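Local coordinates for substrate-binding protein (Synechococcus sp., PDB 6WPN), which probably binds a sugar or oligosaccharide as the periplasmic substrate-binding component of a bacterial transport system, at residues A[225-237]-A[395-409]. Sequence-based numbering, arbitrary orientation.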
loop_
_atom_site.group_PDB
_atom_site.type_symbol
_atom_site.label_atom_id
_atom_site.label_comp_id
_atom_site.label_asym_id
_atom_site.label_seq_id
_atom_site.Cartn_x
_atom_site.Cartn_y
_atom_site.Cartn_z
ATOM N N PHE A 225 2.142 -8.254 -19.512
ATOM C CA PHE A 225 3.587 -8.216 -19.727
ATOM C C PHE A 225 3.943 -7.362 -20.936
ATOM O O PHE A 225 4.868 -6.544 -20.885
ATOM C CB PHE A 225 4.141 -9.633 -19.906
ATOM C CG PHE A 225 4.675 -10.248 -18.640
ATOM C CD1 PHE A 225 3.820 -10.786 -17.694
ATOM C CD2 PHE A 225 6.039 -10.282 -18.399
ATOM C CE1 PHE A 225 4.320 -11.354 -16.529
ATOM C CE2 PHE A 225 6.541 -10.840 -17.237
ATOM C CZ PHE A 225 5.680 -11.377 -16.303
ATOM N N ALA A 226 3.224 -7.551 -22.043
ATOM C CA ALA A 226 3.481 -6.760 -23.243
ATOM C C ALA A 226 3.191 -5.285 -23.003
ATOM O O ALA A 226 3.878 -4.413 -23.549
ATOM C CB ALA A 226 2.645 -7.289 -24.406
ATOM N N PHE A 227 2.168 -4.988 -22.201
ATOM C CA PHE A 227 1.831 -3.605 -21.886
ATOM C C PHE A 227 3.035 -2.866 -21.319
ATOM O O PHE A 227 3.441 -1.818 -21.836
ATOM C CB PHE A 227 0.659 -3.577 -20.901
ATOM C CG PHE A 227 0.238 -2.193 -20.470
ATOM C CD1 PHE A 227 0.768 -1.618 -19.324
ATOM C CD2 PHE A 227 -0.709 -1.481 -21.195
ATOM C CE1 PHE A 227 0.378 -0.353 -18.915
ATOM C CE2 PHE A 227 -1.111 -0.216 -20.791
ATOM C CZ PHE A 227 -0.565 0.351 -19.649
ATOM N N TRP A 228 3.639 -3.421 -20.268
ATOM C CA TRP A 228 4.744 -2.745 -19.600
ATOM C C TRP A 228 6.027 -2.824 -20.415
ATOM O O TRP A 228 6.816 -1.872 -20.432
ATOM C CB TRP A 228 4.935 -3.339 -18.209
ATOM C CG TRP A 228 3.796 -2.991 -17.316
ATOM C CD1 TRP A 228 2.816 -3.824 -16.867
ATOM C CD2 TRP A 228 3.501 -1.699 -16.784
ATOM N NE1 TRP A 228 1.930 -3.131 -16.076
ATOM C CE2 TRP A 228 2.331 -1.823 -16.010
ATOM C CE3 TRP A 228 4.114 -0.445 -16.887
ATOM C CZ2 TRP A 228 1.768 -0.745 -15.336
ATOM C CZ3 TRP A 228 3.552 0.622 -16.220
ATOM C CH2 TRP A 228 2.393 0.466 -15.455
ATOM N N THR A 229 6.253 -3.943 -21.104
ATOM C CA THR A 229 7.432 -4.057 -21.953
ATOM C C THR A 229 7.413 -2.999 -23.050
ATOM O O THR A 229 8.397 -2.278 -23.254
ATOM C CB THR A 229 7.504 -5.455 -22.566
ATOM O OG1 THR A 229 7.602 -6.430 -21.522
ATOM C CG2 THR A 229 8.718 -5.573 -23.483
ATOM N N ASP A 230 6.280 -2.871 -23.745
ATOM C CA ASP A 230 6.182 -1.931 -24.857
ATOM C C ASP A 230 6.287 -0.484 -24.381
ATOM O O ASP A 230 6.891 0.354 -25.058
ATOM C CB ASP A 230 4.869 -2.151 -25.610
ATOM C CG ASP A 230 4.808 -3.505 -26.297
ATOM O OD1 ASP A 230 5.878 -4.081 -26.597
ATOM O OD2 ASP A 230 3.683 -3.996 -26.544
ATOM N N LEU A 231 5.710 -0.168 -23.223
ATOM C CA LEU A 231 5.837 1.186 -22.693
ATOM C C LEU A 231 7.303 1.545 -22.472
ATOM O O LEU A 231 7.757 2.625 -22.867
ATOM C CB LEU A 231 5.049 1.324 -21.390
ATOM C CG LEU A 231 3.533 1.513 -21.480
ATOM C CD1 LEU A 231 2.955 1.736 -20.096
ATOM C CD2 LEU A 231 3.176 2.665 -22.388
ATOM N N TYR A 232 8.066 0.632 -21.872
ATOM C CA TYR A 232 9.467 0.926 -21.592
ATOM C C TYR A 232 10.278 1.019 -22.878
ATOM O O TYR A 232 11.091 1.936 -23.043
ATOM C CB TYR A 232 10.061 -0.142 -20.675
ATOM C CG TYR A 232 11.416 0.248 -20.142
ATOM C CD1 TYR A 232 11.533 1.055 -19.016
ATOM C CD2 TYR A 232 12.578 -0.150 -20.785
ATOM C CE1 TYR A 232 12.766 1.426 -18.528
ATOM C CE2 TYR A 232 13.820 0.221 -20.304
ATOM C CZ TYR A 232 13.906 1.010 -19.177
ATOM O OH TYR A 232 15.134 1.379 -18.692
ATOM N N ARG A 233 10.065 0.081 -23.801
ATOM C CA ARG A 233 10.881 0.038 -25.006
ATOM C C ARG A 233 10.652 1.253 -25.893
ATOM O O ARG A 233 11.563 1.662 -26.619
ATOM C CB ARG A 233 10.586 -1.240 -25.790
ATOM C CG ARG A 233 10.952 -2.522 -25.070
ATOM C CD ARG A 233 11.073 -3.660 -26.066
ATOM N NE ARG A 233 11.435 -4.921 -25.431
ATOM C CZ ARG A 233 11.587 -6.066 -26.086
ATOM N NH1 ARG A 233 11.405 -6.103 -27.399
ATOM N NH2 ARG A 233 11.922 -7.170 -25.433
ATOM N N GLU A 234 9.462 1.846 -25.842
ATOM C CA GLU A 234 9.131 3.001 -26.663
ATOM C C GLU A 234 9.572 4.322 -26.048
ATOM O O GLU A 234 9.183 5.378 -26.551
ATOM C CB GLU A 234 7.625 3.037 -26.928
ATOM C CG GLU A 234 7.122 1.888 -27.772
ATOM C CD GLU A 234 5.632 1.973 -28.051
ATOM O OE1 GLU A 234 5.004 2.990 -27.673
ATOM O OE2 GLU A 234 5.090 1.021 -28.657
ATOM N N GLY A 235 10.374 4.295 -24.987
ATOM C CA GLY A 235 10.848 5.522 -24.378
ATOM C C GLY A 235 9.803 6.287 -23.602
ATOM O O GLY A 235 10.011 7.463 -23.290
ATOM N N LEU A 236 8.692 5.639 -23.254
ATOM C CA LEU A 236 7.587 6.298 -22.577
ATOM C C LEU A 236 7.722 6.285 -21.066
ATOM O O LEU A 236 7.124 7.135 -20.397
ATOM C CB LEU A 236 6.266 5.634 -22.970
ATOM C CG LEU A 236 5.992 5.660 -24.476
ATOM C CD1 LEU A 236 4.631 5.059 -24.783
ATOM C CD2 LEU A 236 6.106 7.071 -25.027
ATOM N N LEU A 237 8.469 5.345 -20.522
ATOM C CA LEU A 237 8.717 5.310 -19.093
ATOM C C LEU A 237 10.127 5.788 -18.790
ATOM O O LEU A 237 11.031 5.623 -19.613
ATOM C CB LEU A 237 8.534 3.898 -18.545
ATOM C CG LEU A 237 7.096 3.395 -18.581
ATOM C CD1 LEU A 237 7.020 2.000 -17.982
ATOM C CD2 LEU A 237 6.198 4.369 -17.830
ATOM N N ILE A 395 8.328 -12.118 -11.009
ATOM C CA ILE A 395 7.674 -11.420 -12.109
ATOM C C ILE A 395 8.432 -10.142 -12.457
ATOM O O ILE A 395 8.730 -9.881 -13.628
ATOM C CB ILE A 395 6.202 -11.133 -11.762
ATOM C CG1 ILE A 395 5.425 -12.446 -11.634
ATOM C CG2 ILE A 395 5.575 -10.223 -12.812
ATOM C CD1 ILE A 395 3.978 -12.262 -11.233
ATOM N N TYR A 396 8.787 -9.348 -11.442
ATOM C CA TYR A 396 9.509 -8.104 -11.704
ATOM C C TYR A 396 10.848 -8.367 -12.388
ATOM O O TYR A 396 11.257 -7.610 -13.279
ATOM C CB TYR A 396 9.730 -7.322 -10.406
ATOM C CG TYR A 396 8.507 -6.617 -9.852
ATOM C CD1 TYR A 396 7.223 -7.001 -10.219
ATOM C CD2 TYR A 396 8.645 -5.542 -8.984
ATOM C CE1 TYR A 396 6.114 -6.358 -9.710
ATOM C CE2 TYR A 396 7.544 -4.883 -8.473
ATOM C CZ TYR A 396 6.279 -5.293 -8.841
ATOM O OH TYR A 396 5.177 -4.639 -8.334
ATOM N N THR A 397 11.551 -9.429 -11.980
ATOM C CA THR A 397 12.848 -9.745 -12.577
ATOM C C THR A 397 12.708 -10.119 -14.045
ATOM O O THR A 397 13.479 -9.648 -14.889
ATOM C CB THR A 397 13.530 -10.876 -11.807
ATOM O OG1 THR A 397 13.825 -10.441 -10.474
ATOM C CG2 THR A 397 14.816 -11.297 -12.506
ATOM N N GLN A 398 11.752 -10.994 -14.367
ATOM C CA GLN A 398 11.567 -11.402 -15.757
ATOM C C GLN A 398 11.050 -10.246 -16.607
ATOM O O GLN A 398 11.496 -10.054 -17.743
ATOM C CB GLN A 398 10.620 -12.600 -15.839
ATOM C CG GLN A 398 11.170 -13.876 -15.213
ATOM C CD GLN A 398 12.582 -14.199 -15.676
ATOM O OE1 GLN A 398 12.901 -14.104 -16.864
ATOM N NE2 GLN A 398 13.433 -14.595 -14.736
ATOM N N LEU A 399 10.114 -9.461 -16.072
ATOM C CA LEU A 399 9.631 -8.302 -16.813
ATOM C C LEU A 399 10.773 -7.334 -17.083
ATOM O O LEU A 399 10.860 -6.746 -18.168
ATOM C CB LEU A 399 8.512 -7.609 -16.035
ATOM C CG LEU A 399 7.923 -6.344 -16.665
ATOM C CD1 LEU A 399 7.362 -6.642 -18.043
ATOM C CD2 LEU A 399 6.845 -5.756 -15.779
ATOM N N GLN A 400 11.693 -7.214 -16.128
ATOM C CA GLN A 400 12.841 -6.334 -16.292
ATOM C C GLN A 400 13.726 -6.782 -17.447
ATOM O O GLN A 400 14.219 -5.951 -18.219
ATOM C CB GLN A 400 13.622 -6.296 -14.984
ATOM C CG GLN A 400 14.638 -5.200 -14.870
ATOM C CD GLN A 400 15.145 -5.070 -13.448
ATOM O OE1 GLN A 400 14.376 -5.197 -12.492
ATOM N NE2 GLN A 400 16.445 -4.819 -13.299
ATOM N N ARG A 401 13.928 -8.093 -17.593
ATOM C CA ARG A 401 14.702 -8.602 -18.720
ATOM C C ARG A 401 14.029 -8.290 -20.050
ATOM O O ARG A 401 14.712 -8.064 -21.053
ATOM C CB ARG A 401 14.905 -10.110 -18.586
ATOM C CG ARG A 401 15.675 -10.539 -17.355
ATOM C CD ARG A 401 15.707 -12.047 -17.273
ATOM N NE ARG A 401 16.541 -12.617 -18.319
ATOM C CZ ARG A 401 16.517 -13.897 -18.676
ATOM N NH1 ARG A 401 15.679 -14.732 -18.080
ATOM N NH2 ARG A 401 17.328 -14.340 -19.630
ATOM N N ALA A 402 12.697 -8.290 -20.082
ATOM C CA ALA A 402 11.995 -8.008 -21.326
ATOM C C ALA A 402 11.996 -6.522 -21.652
ATOM O O ALA A 402 12.061 -6.151 -22.830
ATOM C CB ALA A 402 10.560 -8.529 -21.252
HETATM N N MSE A 403 11.932 -5.665 -20.639
HETATM C CA MSE A 403 11.945 -4.224 -20.855
HETATM C C MSE A 403 13.288 -3.769 -21.398
HETATM O O MSE A 403 13.350 -2.895 -22.263
HETATM C CB MSE A 403 11.628 -3.483 -19.558
HETATM C CG MSE A 403 10.172 -3.552 -19.144
HETATM SE SE MSE A 403 9.942 -2.901 -17.327
HETATM C CE MSE A 403 8.355 -1.786 -17.578
ATOM N N LEU A 404 14.364 -4.363 -20.889
ATOM C CA LEU A 404 15.704 -4.041 -21.362
ATOM C C LEU A 404 16.024 -4.671 -22.712
ATOM O O LEU A 404 17.135 -4.479 -23.220
ATOM C CB LEU A 404 16.745 -4.481 -20.330
ATOM C CG LEU A 404 16.761 -3.702 -19.014
ATOM C CD1 LEU A 404 17.695 -4.354 -18.005
ATOM C CD2 LEU A 404 17.174 -2.262 -19.268
ATOM N N GLY A 405 15.082 -5.401 -23.305
ATOM C CA GLY A 405 15.311 -6.016 -24.594
ATOM C C GLY A 405 16.183 -7.248 -24.581
ATOM O O GLY A 405 16.697 -7.637 -25.633
ATOM N N GLN A 406 16.376 -7.882 -23.422
ATOM C CA GLN A 406 17.195 -9.090 -23.382
ATOM C C GLN A 406 16.401 -10.321 -23.800
ATOM O O GLN A 406 16.980 -11.271 -24.333
ATOM C CB GLN A 406 17.785 -9.285 -21.984
ATOM C CG GLN A 406 18.726 -8.168 -21.559
ATOM C CD GLN A 406 18.948 -8.120 -20.059
ATOM O OE1 GLN A 406 18.531 -9.019 -19.327
ATOM N NE2 GLN A 406 19.584 -7.053 -19.589
ATOM N N ILE A 407 15.091 -10.328 -23.554
ATOM C CA ILE A 407 14.192 -11.389 -23.991
ATOM C C ILE A 407 12.878 -10.743 -24.423
ATOM O O ILE A 407 12.635 -9.558 -24.187
ATOM C CB ILE A 407 13.934 -12.442 -22.888
ATOM C CG1 ILE A 407 13.321 -11.783 -21.649
ATOM C CG2 ILE A 407 15.217 -13.162 -22.504
ATOM C CD1 ILE A 407 13.037 -12.750 -20.528
ATOM N N SER A 408 12.027 -11.541 -25.062
ATOM C CA SER A 408 10.700 -11.080 -25.435
ATOM C C SER A 408 9.758 -11.118 -24.230
ATOM O O SER A 408 10.054 -11.723 -23.192
ATOM C CB SER A 408 10.127 -11.934 -26.559
ATOM O OG SER A 408 9.715 -13.184 -26.052
ATOM N N SER A 409 8.602 -10.463 -24.390
ATOM C CA SER A 409 7.597 -10.425 -23.329
ATOM C C SER A 409 7.085 -11.820 -22.994
ATOM O O SER A 409 6.994 -12.192 -21.819
ATOM C CB SER A 409 6.426 -9.534 -23.750
ATOM O OG SER A 409 6.855 -8.236 -24.112
#
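Helix-helix packing at the periphery of the chain brings Thr229 of helix 219-233 as a knob into a hole formed by Leu399, Ala402 and Met403 of helix 388-403 and by Ser409; the axes of segments 225-233 and 395-403 approach to 8.9 Å at a signed crossing angle of -42°. The methyl CG2 of Thr229 faces the carbonyl of Ala402, while OG1, lying beside the backbone N (chi1 -61°), bonds back to Phe225 O at 2.8 Å, from above the carbonyl plane. Leu399 CD1 and Ala402 CB close round that hydroxyl; with an alanine here, Phe225 O would probably lose its second donor and a gap would open beside both. Met403, a selenomethionine, crosses the Tyr232 side chain at about a right angle, its CE 3.8 Å from Trp228 CB and its SE 5.0 Å from the ring centroid of Tyr232, an oblique Met-aromatic contact. Helix 388-403 ends in a Schellman motif with Gly405 at positive phi, and Arg233 binds at this C-terminus. Extended from CG to NE, its side chain grips Ala402 O side-on through NE (2.9 Å) and NH2 (2.8 Å), the acceptor lying in the guanidinium plane and Gly405 CA over one face. That carbonyl also accepts from Gly405 N, and the partial negative end of the helix probably favours the guanidinium charge. Further back, Phe225 CZ lies 3.7 Å from Ile395 CG2, and Ala412 and Val413 of helix 409-427 also touch Phe225.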